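Local structure of putative uncharacterized protein (Mycobacterium avium, 2Z6V) at residues A[339-344]-A[407-412]; A[127-132]-A[349-354]; A[221-226]-A[253-258]. The protein is an uncharacterised mycobacterial sulfotransferase-family protein that probably transfers a sulfuryl group from PAPS to an acceptor not yet identified. One frame throughout, in Å; residues are numbered along the deposited sequence.

Contact 1 of 3, residues A[339-344]-A[407-412]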
loop_
_atom_site.group_PDB
_atom_site.type_symbol
_atom_site.label_atom_id
_atom_site.label_comp_id
_atom_site.label_asym_id
_atom_site.label_seq_id
_atom_site.Cartn_x
_atom_site.Cartn_y
_atom_site.Cartn_z
ATOM N N MET A 339 -15.924 9.972 -7.932
ATOM C CA MET A 339 -16.139 8.815 -7.083
ATOM C C MET A 339 -17.144 9.138 -5.969
ATOM O O MET A 339 -17.822 8.246 -5.459
ATOM C CB MET A 339 -14.801 8.380 -6.481
ATOM C CG MET A 339 -14.614 6.883 -6.387
ATOM S SD MET A 339 -14.771 6.071 -7.994
ATOM C CE MET A 339 -15.513 4.486 -7.513
ATOM N N MET A 340 -17.237 10.414 -5.601
ATOM C CA MET A 340 -18.158 10.858 -4.554
ATOM C C MET A 340 -19.570 11.092 -5.087
ATOM O O MET A 340 -20.548 10.644 -4.488
ATOM C CB MET A 340 -17.657 12.156 -3.915
ATOM C CG MET A 340 -16.326 12.043 -3.188
ATOM S SD MET A 340 -16.359 10.864 -1.820
ATOM C CE MET A 340 -15.570 9.410 -2.600
ATOM N N ARG A 341 -19.671 11.796 -6.211
ATOM C CA ARG A 341 -20.963 12.105 -6.820
ATOM C C ARG A 341 -21.659 10.915 -7.470
ATOM O O ARG A 341 -22.886 10.842 -7.477
ATOM C CB ARG A 341 -20.808 13.226 -7.852
ATOM C CG ARG A 341 -20.466 14.578 -7.243
ATOM C CD ARG A 341 -20.373 15.670 -8.304
ATOM N NE ARG A 341 -20.284 17.003 -7.709
ATOM C CZ ARG A 341 -19.269 17.430 -6.965
ATOM N NH1 ARG A 341 -18.237 16.631 -6.717
ATOM N NH2 ARG A 341 -19.289 18.657 -6.458
ATOM N N ASP A 342 -20.892 9.982 -8.018
ATOM C CA ASP A 342 -21.512 8.830 -8.652
ATOM C C ASP A 342 -20.517 7.717 -8.964
ATOM O O ASP A 342 -20.027 7.593 -10.087
ATOM C CB ASP A 342 -22.231 9.277 -9.928
ATOM C CG ASP A 342 -23.112 8.194 -10.512
ATOM O OD1 ASP A 342 -23.365 7.185 -9.810
ATOM O OD2 ASP A 342 -23.559 8.361 -11.669
ATOM N N PRO A 343 -20.212 6.883 -7.959
ATOM C CA PRO A 343 -19.274 5.771 -8.111
ATOM C C PRO A 343 -19.720 4.702 -9.114
ATOM O O PRO A 343 -18.894 4.176 -9.866
ATOM C CB PRO A 343 -19.155 5.231 -6.686
ATOM C CG PRO A 343 -20.501 5.530 -6.106
ATOM C CD PRO A 343 -20.741 6.935 -6.586
ATOM N N MET A 344 -21.012 4.377 -9.124
ATOM C CA MET A 344 -21.513 3.367 -10.049
ATOM C C MET A 344 -21.248 3.758 -11.493
ATOM O O MET A 344 -21.024 2.897 -12.345
ATOM C CB MET A 344 -23.012 3.127 -9.844
ATOM C CG MET A 344 -23.329 2.234 -8.662
ATOM S SD MET A 344 -22.286 0.750 -8.634
ATOM C CE MET A 344 -23.136 -0.318 -9.792
ATOM N N ASP A 407 -7.985 17.287 -15.375
ATOM C CA ASP A 407 -9.040 18.176 -14.911
ATOM C C ASP A 407 -9.533 17.797 -13.519
ATOM O O ASP A 407 -10.563 17.129 -13.371
ATOM C CB ASP A 407 -10.194 18.147 -15.917
ATOM C CG ASP A 407 -11.345 19.046 -15.518
ATOM O OD1 ASP A 407 -11.100 20.244 -15.241
ATOM O OD2 ASP A 407 -12.497 18.551 -15.489
ATOM N N ILE A 408 -8.802 18.240 -12.500
ATOM C CA ILE A 408 -9.146 17.926 -11.118
ATOM C C ILE A 408 -9.918 19.028 -10.408
ATOM O O ILE A 408 -9.500 20.187 -10.388
ATOM C CB ILE A 408 -7.883 17.610 -10.293
ATOM C CG1 ILE A 408 -7.169 16.394 -10.892
ATOM C CG2 ILE A 408 -8.262 17.367 -8.832
ATOM C CD1 ILE A 408 -5.894 16.017 -10.179
ATOM N N GLU A 409 -11.042 18.645 -9.814
ATOM C CA GLU A 409 -11.907 19.569 -9.089
ATOM C C GLU A 409 -11.320 19.825 -7.701
ATOM O O GLU A 409 -11.316 18.945 -6.848
ATOM C CB GLU A 409 -13.303 18.956 -8.981
ATOM C CG GLU A 409 -14.398 19.898 -8.536
ATOM C CD GLU A 409 -15.778 19.359 -8.889
ATOM O OE1 GLU A 409 -16.019 19.094 -10.090
ATOM O OE2 GLU A 409 -16.615 19.200 -7.973
ATOM N N LEU A 410 -10.820 21.034 -7.475
ATOM C CA LEU A 410 -10.213 21.367 -6.194
ATOM C C LEU A 410 -11.199 21.537 -5.040
ATOM O O LEU A 410 -12.367 21.874 -5.243
ATOM C CB LEU A 410 -9.366 22.629 -6.340
ATOM C CG LEU A 410 -8.229 22.526 -7.359
ATOM C CD1 LEU A 410 -7.440 23.826 -7.359
ATOM C CD2 LEU A 410 -7.320 21.347 -7.019
ATOM N N GLU A 411 -10.705 21.295 -3.828
ATOM C CA GLU A 411 -11.501 21.404 -2.604
ATOM C C GLU A 411 -10.910 22.504 -1.712
ATOM O O GLU A 411 -11.005 22.437 -0.487
ATOM C CB GLU A 411 -11.458 20.075 -1.845
ATOM C CG GLU A 411 -11.805 18.850 -2.671
ATOM C CD GLU A 411 -11.371 17.554 -2.000
ATOM O OE1 GLU A 411 -10.152 17.290 -1.936
ATOM O OE2 GLU A 411 -12.242 16.797 -1.527
ATOM N N GLY A 412 -10.312 23.515 -2.334
ATOM C CA GLY A 412 -9.677 24.586 -1.586
ATOM C C GLY A 412 -10.508 25.679 -0.945
ATOM O O GLY A 412 -11.736 25.707 -1.064
#
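The guanidinium of Arg341 is overlapped on one face by Glu409 OE2. The pair joins two parts of an alpha/beta sulfotransferase fold at the surface. Arg341 ends helix 336-341, which follows 331-335, an edge strand of the parallel sheet. Glu409 sits in the C-terminal tail, in the loop after helix 392-405.

The bond is a salt bridge, with Arg341 NH2 to Glu409 OE2 at 3.1 Å. The oxygen stands well out of the guanidinium plane, and no N-H of Arg341 is aimed at it. The attraction is therefore one of charge rather than a directed hydrogen bond. Arg341 CG lies beside the backbone N (chi1 -68°), and the extended chain carries the guanidinium out from the helix end to the tail. Glu409 reaches out from the other direction, also extended beyond CG. The two flat groups meet at a steep tilt, their planes 74° apart, so this is not the side-by-side pairing in which two N-H groups serve two carboxylate oxygens.

Only these two residues touch across the segments, and the buried area is small, 64 Å² for both sides together. The same guanidinium has a cation-pi contact with Phe378, and its NH1 gives a weak hydrogen bond to His337 O. Glu411, two residues further along the tail, forms a salt bridge with Arg273, and its backbone N bonds to Asp274.

After Arg341 the chain leaves helical geometry for one residue. Asp342 takes the N-cap position of helix 343-353. Glu409 OE2 lies over the outer part of the guanidinium, nearly equidistant from Arg341 NH2, NH1 and CZ and displaced away from NE. Glu409 OE2 is 3.3 Å from Arg341 NH1 and the same from Arg341 CZ.

Contact 2 of 3, residues A[127-132]-A[349-354]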
loop_
_atom_site.group_PDB
_atom_site.type_symbol
_atom_site.label_atom_id
_atom_site.label_comp_id
_atom_site.label_asym_id
_atom_site.label_seq_id
_atom_site.Cartn_x
_atom_site.Cartn_y
_atom_site.Cartn_z
ATOM N N ASP A 127 -13.945 -5.612 -5.604
ATOM C CA ASP A 127 -13.887 -6.843 -4.833
ATOM C C ASP A 127 -15.241 -7.541 -4.803
ATOM O O ASP A 127 -15.342 -8.692 -4.377
ATOM C CB ASP A 127 -13.404 -6.543 -3.410
ATOM C CG ASP A 127 -13.128 -7.804 -2.605
ATOM O OD1 ASP A 127 -12.509 -8.746 -3.147
ATOM O OD2 ASP A 127 -13.520 -7.849 -1.420
ATOM N N GLN A 128 -16.276 -6.838 -5.267
ATOM C CA GLN A 128 -17.633 -7.379 -5.316
ATOM C C GLN A 128 -17.854 -8.288 -6.523
ATOM O O GLN A 128 -18.852 -8.996 -6.594
ATOM C CB GLN A 128 -18.651 -6.246 -5.357
ATOM C CG GLN A 128 -18.705 -5.430 -4.097
ATOM C CD GLN A 128 -18.856 -6.303 -2.877
ATOM O OE1 GLN A 128 -19.759 -7.143 -2.811
ATOM N NE2 GLN A 128 -17.965 -6.120 -1.899
ATOM N N ASP A 129 -16.930 -8.254 -7.475
ATOM C CA ASP A 129 -17.013 -9.078 -8.681
ATOM C C ASP A 129 -16.395 -10.437 -8.340
ATOM O O ASP A 129 -15.191 -10.534 -8.100
ATOM C CB ASP A 129 -16.221 -8.408 -9.807
ATOM C CG ASP A 129 -16.466 -9.044 -11.157
ATOM O OD1 ASP A 129 -16.568 -10.290 -11.222
ATOM O OD2 ASP A 129 -16.540 -8.292 -12.154
ATOM N N PRO A 130 -17.208 -11.503 -8.312
ATOM C CA PRO A 130 -16.674 -12.832 -7.980
ATOM C C PRO A 130 -15.599 -13.400 -8.906
ATOM O O PRO A 130 -14.935 -14.371 -8.556
ATOM C CB PRO A 130 -17.930 -13.710 -7.921
ATOM C CG PRO A 130 -18.885 -13.014 -8.847
ATOM C CD PRO A 130 -18.662 -11.554 -8.546
ATOM N N ALA A 131 -15.416 -12.796 -10.077
ATOM C CA ALA A 131 -14.404 -13.271 -11.027
ATOM C C ALA A 131 -13.074 -12.550 -10.809
ATOM O O ALA A 131 -12.045 -12.892 -11.406
ATOM C CB ALA A 131 -14.880 -13.045 -12.449
ATOM N N ARG A 132 -13.109 -11.545 -9.944
ATOM C CA ARG A 132 -11.926 -10.759 -9.651
ATOM C C ARG A 132 -11.347 -11.097 -8.270
ATOM O O ARG A 132 -12.092 -11.316 -7.313
ATOM C CB ARG A 132 -12.295 -9.283 -9.735
ATOM C CG ARG A 132 -11.171 -8.397 -10.180
ATOM C CD ARG A 132 -11.687 -7.005 -10.459
ATOM N NE ARG A 132 -12.355 -6.897 -11.751
ATOM C CZ ARG A 132 -11.750 -7.127 -12.910
ATOM N NH1 ARG A 132 -10.473 -7.487 -12.931
ATOM N NH2 ARG A 132 -12.406 -6.964 -14.047
ATOM N N ARG A 349 -17.860 2.625 -16.545
ATOM C CA ARG A 349 -16.869 3.144 -17.473
ATOM C C ARG A 349 -15.541 2.416 -17.335
ATOM O O ARG A 349 -14.807 2.267 -18.312
ATOM C CB ARG A 349 -16.685 4.645 -17.261
ATOM C CG ARG A 349 -17.830 5.462 -17.831
ATOM C CD ARG A 349 -17.997 6.763 -17.081
ATOM N NE ARG A 349 -16.785 7.560 -17.150
ATOM C CZ ARG A 349 -16.349 8.328 -16.164
ATOM N NH1 ARG A 349 -17.035 8.393 -15.032
ATOM N NH2 ARG A 349 -15.231 9.025 -16.314
ATOM N N ILE A 350 -15.227 1.970 -16.124
ATOM C CA ILE A 350 -13.993 1.230 -15.901
ATOM C C ILE A 350 -14.145 -0.095 -16.627
ATOM O O ILE A 350 -13.242 -0.524 -17.342
ATOM C CB ILE A 350 -13.747 0.952 -14.402
ATOM C CG1 ILE A 350 -13.132 2.189 -13.745
ATOM C CG2 ILE A 350 -12.837 -0.273 -14.227
ATOM C CD1 ILE A 350 -13.016 2.085 -12.237
ATOM N N TYR A 351 -15.293 -0.739 -16.447
ATOM C CA TYR A 351 -15.531 -2.013 -17.101
ATOM C C TYR A 351 -15.529 -1.885 -18.628
ATOM O O TYR A 351 -14.999 -2.759 -19.323
ATOM C CB TYR A 351 -16.838 -2.635 -16.608
ATOM C CG TYR A 351 -16.676 -3.479 -15.357
ATOM C CD1 TYR A 351 -16.313 -2.900 -14.138
ATOM C CD2 TYR A 351 -16.879 -4.861 -15.393
ATOM C CE1 TYR A 351 -16.158 -3.672 -12.989
ATOM C CE2 TYR A 351 -16.726 -5.644 -14.247
ATOM C CZ TYR A 351 -16.364 -5.042 -13.049
ATOM O OH TYR A 351 -16.196 -5.814 -11.917
ATOM N N GLU A 352 -16.106 -0.804 -19.152
ATOM C CA GLU A 352 -16.123 -0.595 -20.601
ATOM C C GLU A 352 -14.682 -0.467 -21.075
ATOM O O GLU A 352 -14.261 -1.122 -22.027
ATOM C CB GLU A 352 -16.866 0.687 -20.971
ATOM C CG GLU A 352 -18.333 0.702 -20.605
ATOM C CD GLU A 352 -18.966 2.059 -20.861
ATOM O OE1 GLU A 352 -20.164 2.232 -20.524
ATOM O OE2 GLU A 352 -18.260 2.952 -21.397
ATOM N N TRP A 353 -13.940 0.394 -20.390
ATOM C CA TRP A 353 -12.543 0.646 -20.691
ATOM C C TRP A 353 -11.710 -0.627 -20.616
ATOM O O TRP A 353 -10.872 -0.869 -21.472
ATOM C CB TRP A 353 -12.006 1.688 -19.716
ATOM C CG TRP A 353 -10.536 1.870 -19.769
ATOM C CD1 TRP A 353 -9.829 2.575 -20.692
ATOM C CD2 TRP A 353 -9.584 1.343 -18.842
ATOM N NE1 TRP A 353 -8.489 2.525 -20.398
ATOM C CE2 TRP A 353 -8.309 1.773 -19.267
ATOM C CE3 TRP A 353 -9.685 0.549 -17.689
ATOM C CZ2 TRP A 353 -7.139 1.439 -18.581
ATOM C CZ3 TRP A 353 -8.524 0.216 -17.006
ATOM C CH2 TRP A 353 -7.265 0.661 -17.454
ATOM N N ALA A 354 -11.936 -1.444 -19.592
ATOM C CA ALA A 354 -11.197 -2.694 -19.449
ATOM C C ALA A 354 -11.820 -3.738 -20.359
ATOM O O ALA A 354 -11.377 -4.881 -20.409
ATOM C CB ALA A 354 -11.244 -3.174 -18.004
#
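Asp129 reaches across to the phenol end of Tyr351, and its side chain can be followed outward from CB. Asp129 CB already lies 3.3 Å from Tyr351 OH. Asp129 CG, placed anti to the backbone N (chi1 -169°), is also 3.3 Å from Tyr351 OH. Beyond CG the two oxygens part company. Asp129 OD2 accepts a hydrogen bond from Tyr351 OH at 2.5 Å, through its anti lone pair, the one turned away from OD1. Asp129 OD2 also sits at the ring edge, 3.4 Å from Tyr351 CE2. The carboxylate and the ring are nearly coplanar, with planes 6° apart.

Asp129 OD1 turns back to its own segment. Asp129 OD1 accepts from Ala131 N at 3.0 Å, with an N-H...O angle of 160°. This bond to the residue two places on makes an Asx turn. It ties the carboxylate to its own loop while OD2 serves the tyrosine.

Arg132 and Tyr351 approach each other from opposite directions. Tyr351 OH lies at the edge of the guanidinium, in its plane, 4.0 Å from Arg132 NE. At this length it is only proximity; the NH2 end of Arg132 forms a salt bridge with Glu356. All three residues are buried, and Thr362 of helix 360-371 also touches Asp129.

Tyr351 belongs to helix 343-353, which here reaches the loop between helix 120-126 and strand 132-134. That loop makes a type I beta turn from Asp129 to Arg132, closed by Arg132 N to Asp129 O. It leads into strand 132-134, at one edge of the sheet, and so ends the helical connection of a beta-alpha-beta crossover from strand 109-113 that skips over strand 244-248, part of the parallel alpha/beta fold of sulfotransferases.

Contact 3 of 3, residues A[221-226]-A[253-258]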
loop_
_atom_site.group_PDB
_atom_site.type_symbol
_atom_site.label_atom_id
_atom_site.label_comp_id
_atom_site.label_asym_id
_atom_site.label_seq_id
_atom_site.Cartn_x
_atom_site.Cartn_y
_atom_site.Cartn_z
ATOM N N ALA A 221 17.355 2.342 -4.916
ATOM C CA ALA A 221 16.828 0.985 -4.906
ATOM C C ALA A 221 16.381 0.469 -6.271
ATOM O O ALA A 221 15.679 1.153 -7.023
ATOM C CB ALA A 221 15.674 0.886 -3.911
ATOM N N ASP A 222 16.812 -0.747 -6.587
ATOM C CA ASP A 222 16.426 -1.396 -7.828
ATOM C C ASP A 222 15.120 -2.056 -7.432
ATOM O O ASP A 222 15.107 -2.951 -6.590
ATOM C CB ASP A 222 17.448 -2.462 -8.206
ATOM C CG ASP A 222 17.118 -3.141 -9.516
ATOM O OD1 ASP A 222 15.953 -3.551 -9.704
ATOM O OD2 ASP A 222 18.031 -3.274 -10.355
ATOM N N MET A 223 14.018 -1.629 -8.032
ATOM C CA MET A 223 12.724 -2.181 -7.659
ATOM C C MET A 223 12.304 -3.496 -8.321
ATOM O O MET A 223 11.235 -4.036 -8.015
ATOM C CB MET A 223 11.651 -1.114 -7.879
ATOM C CG MET A 223 11.865 0.157 -7.052
ATOM S SD MET A 223 11.876 -0.138 -5.259
ATOM C CE MET A 223 10.205 -0.757 -5.027
ATOM N N SER A 224 13.146 -4.035 -9.194
ATOM C CA SER A 224 12.805 -5.270 -9.887
ATOM C C SER A 224 12.607 -6.472 -8.965
ATOM O O SER A 224 11.650 -7.229 -9.128
ATOM C CB SER A 224 13.857 -5.593 -10.964
ATOM O OG SER A 224 15.113 -5.927 -10.399
ATOM N N SER A 225 13.502 -6.661 -8.003
ATOM C CA SER A 225 13.368 -7.792 -7.088
ATOM C C SER A 225 11.998 -7.768 -6.411
ATOM O O SER A 225 11.362 -8.807 -6.221
ATOM C CB SER A 225 14.464 -7.748 -6.017
ATOM O OG SER A 225 14.406 -6.549 -5.256
ATOM N N THR A 226 11.546 -6.567 -6.065
ATOM C CA THR A 226 10.274 -6.380 -5.386
ATOM C C THR A 226 9.063 -6.740 -6.238
ATOM O O THR A 226 8.203 -7.518 -5.815
ATOM C CB THR A 226 10.125 -4.932 -4.917
ATOM O OG1 THR A 226 11.314 -4.537 -4.214
ATOM C CG2 THR A 226 8.907 -4.799 -4.015
ATOM N N SER A 253 2.925 4.376 -8.641
ATOM C CA SER A 253 3.152 5.501 -9.541
ATOM C C SER A 253 4.638 5.854 -9.563
ATOM O O SER A 253 5.217 6.103 -10.613
ATOM C CB SER A 253 2.343 6.712 -9.069
ATOM O OG SER A 253 2.594 6.980 -7.699
ATOM N N VAL A 254 5.245 5.882 -8.386
ATOM C CA VAL A 254 6.657 6.192 -8.269
ATOM C C VAL A 254 7.470 5.111 -8.973
ATOM O O VAL A 254 8.332 5.404 -9.802
ATOM C CB VAL A 254 7.071 6.258 -6.787
ATOM C CG1 VAL A 254 8.551 6.541 -6.668
ATOM C CG2 VAL A 254 6.249 7.331 -6.071
ATOM N N HIS A 255 7.174 3.858 -8.653
ATOM C CA HIS A 255 7.882 2.723 -9.230
ATOM C C HIS A 255 7.226 2.191 -10.506
ATOM O O HIS A 255 7.412 1.021 -10.855
ATOM C CB HIS A 255 7.952 1.591 -8.197
ATOM C CG HIS A 255 8.347 2.046 -6.827
ATOM N ND1 HIS A 255 9.510 2.743 -6.581
ATOM C CD2 HIS A 255 7.725 1.918 -5.631
ATOM C CE1 HIS A 255 9.587 3.027 -5.293
ATOM N NE2 HIS A 255 8.516 2.537 -4.694
ATOM N N ILE A 256 6.485 3.038 -11.216
ATOM C CA ILE A 256 5.784 2.583 -12.416
ATOM C C ILE A 256 6.652 1.905 -13.478
ATOM O O ILE A 256 6.174 1.033 -14.210
ATOM C CB ILE A 256 4.971 3.727 -13.063
ATOM C CG1 ILE A 256 4.040 3.145 -14.132
ATOM C CG2 ILE A 256 5.904 4.785 -13.624
ATOM C CD1 ILE A 256 2.888 4.049 -14.499
ATOM N N GLU A 257 7.924 2.282 -13.554
ATOM C CA GLU A 257 8.819 1.668 -14.526
ATOM C C GLU A 257 9.106 0.191 -14.223
ATOM O O GLU A 257 9.124 -0.641 -15.132
ATOM C CB GLU A 257 10.134 2.446 -14.616
ATOM C CG GLU A 257 10.026 3.818 -15.294
ATOM C CD GLU A 257 9.160 3.803 -16.557
ATOM O OE1 GLU A 257 9.070 2.739 -17.208
ATOM O OE2 GLU A 257 8.580 4.858 -16.903
ATOM N N ALA A 258 9.330 -0.141 -12.955
ATOM C CA ALA A 258 9.607 -1.527 -12.587
ATOM C C ALA A 258 8.329 -2.361 -12.697
ATOM O O ALA A 258 8.369 -3.537 -13.074
ATOM C CB ALA A 258 10.167 -1.597 -11.170
#
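Two helix starts come close here, with the CA atoms of Ser224 and Ala258 only 5.6 Å apart. The CB of Ala258 points toward segment 221-226. Ala258 CB lies 3.6 Å from Met223 CB, an apolar contact, and 4.3 Å from Ser224 N.

Met223 does most of the work. Its chain is bent at chi2 and chi3, both near -60°, and this folds the end of the chain back over the imidazole of His255. Met223 CG is 3.5 Å from His255 ND1. The methyl group CE sits almost exactly above the middle of the ring, 3.6 Å from Met223 CE to the His255 centroid and 6° off the normal. This is a CH-pi contact. Met223 SD is over the same face, 4.1 Å from the His255 centroid, a Met-aromatic contact. The other face of the ring is covered by Val254 CB, so the imidazole is sandwiched between Val254 and the methionine.

Both segments belong to the alpha/beta sulfotransferase fold. Segment 253-258 follows strand 244-248 of the parallel sheet, and Ser253 OG bonds to Gly113 O at the end of strand 109-113. A type I beta turn from Ser253 to Ile256 leads into helix 256-262, with His255 at its N-cap position. The side chain of His255 is about 7 Å from a bound palmitic acid, near it but not in contact.

The start of helix 224-238 is fixed by Asp222. Its OD1 accepts a capping bond from Ser224 N nearly along the C-O axis. The same oxygen takes a second bond from Ser224 OG, which reaches Asp222 OD1 at 2.6 Å from above the carboxylate plane.

How the contacts relate
From the N terminus, segment 127-132 comes first and opens contact 2. Contact 3 is nested inside that loop. It opens at 221-226 and closes soon after at 253-258, before and after strand 244-248 in sequence, bringing together the starts of two helices. Contact 1 then opens at 339-344, before 349-354 closes contact 2, and itself closes at 407-412. Contacts 1 and 2 therefore cross along the chain. Segment 339-344 runs into helix 343-353, whose far end carries contact 2; the contact centres are 20 Å apart. Contact 2 joins that helix to the loop entering strand 132-134. Contact 1 brings in the C-terminal tail. Contact 3 is separate, with its nearest atoms about 11 Å from contact 2.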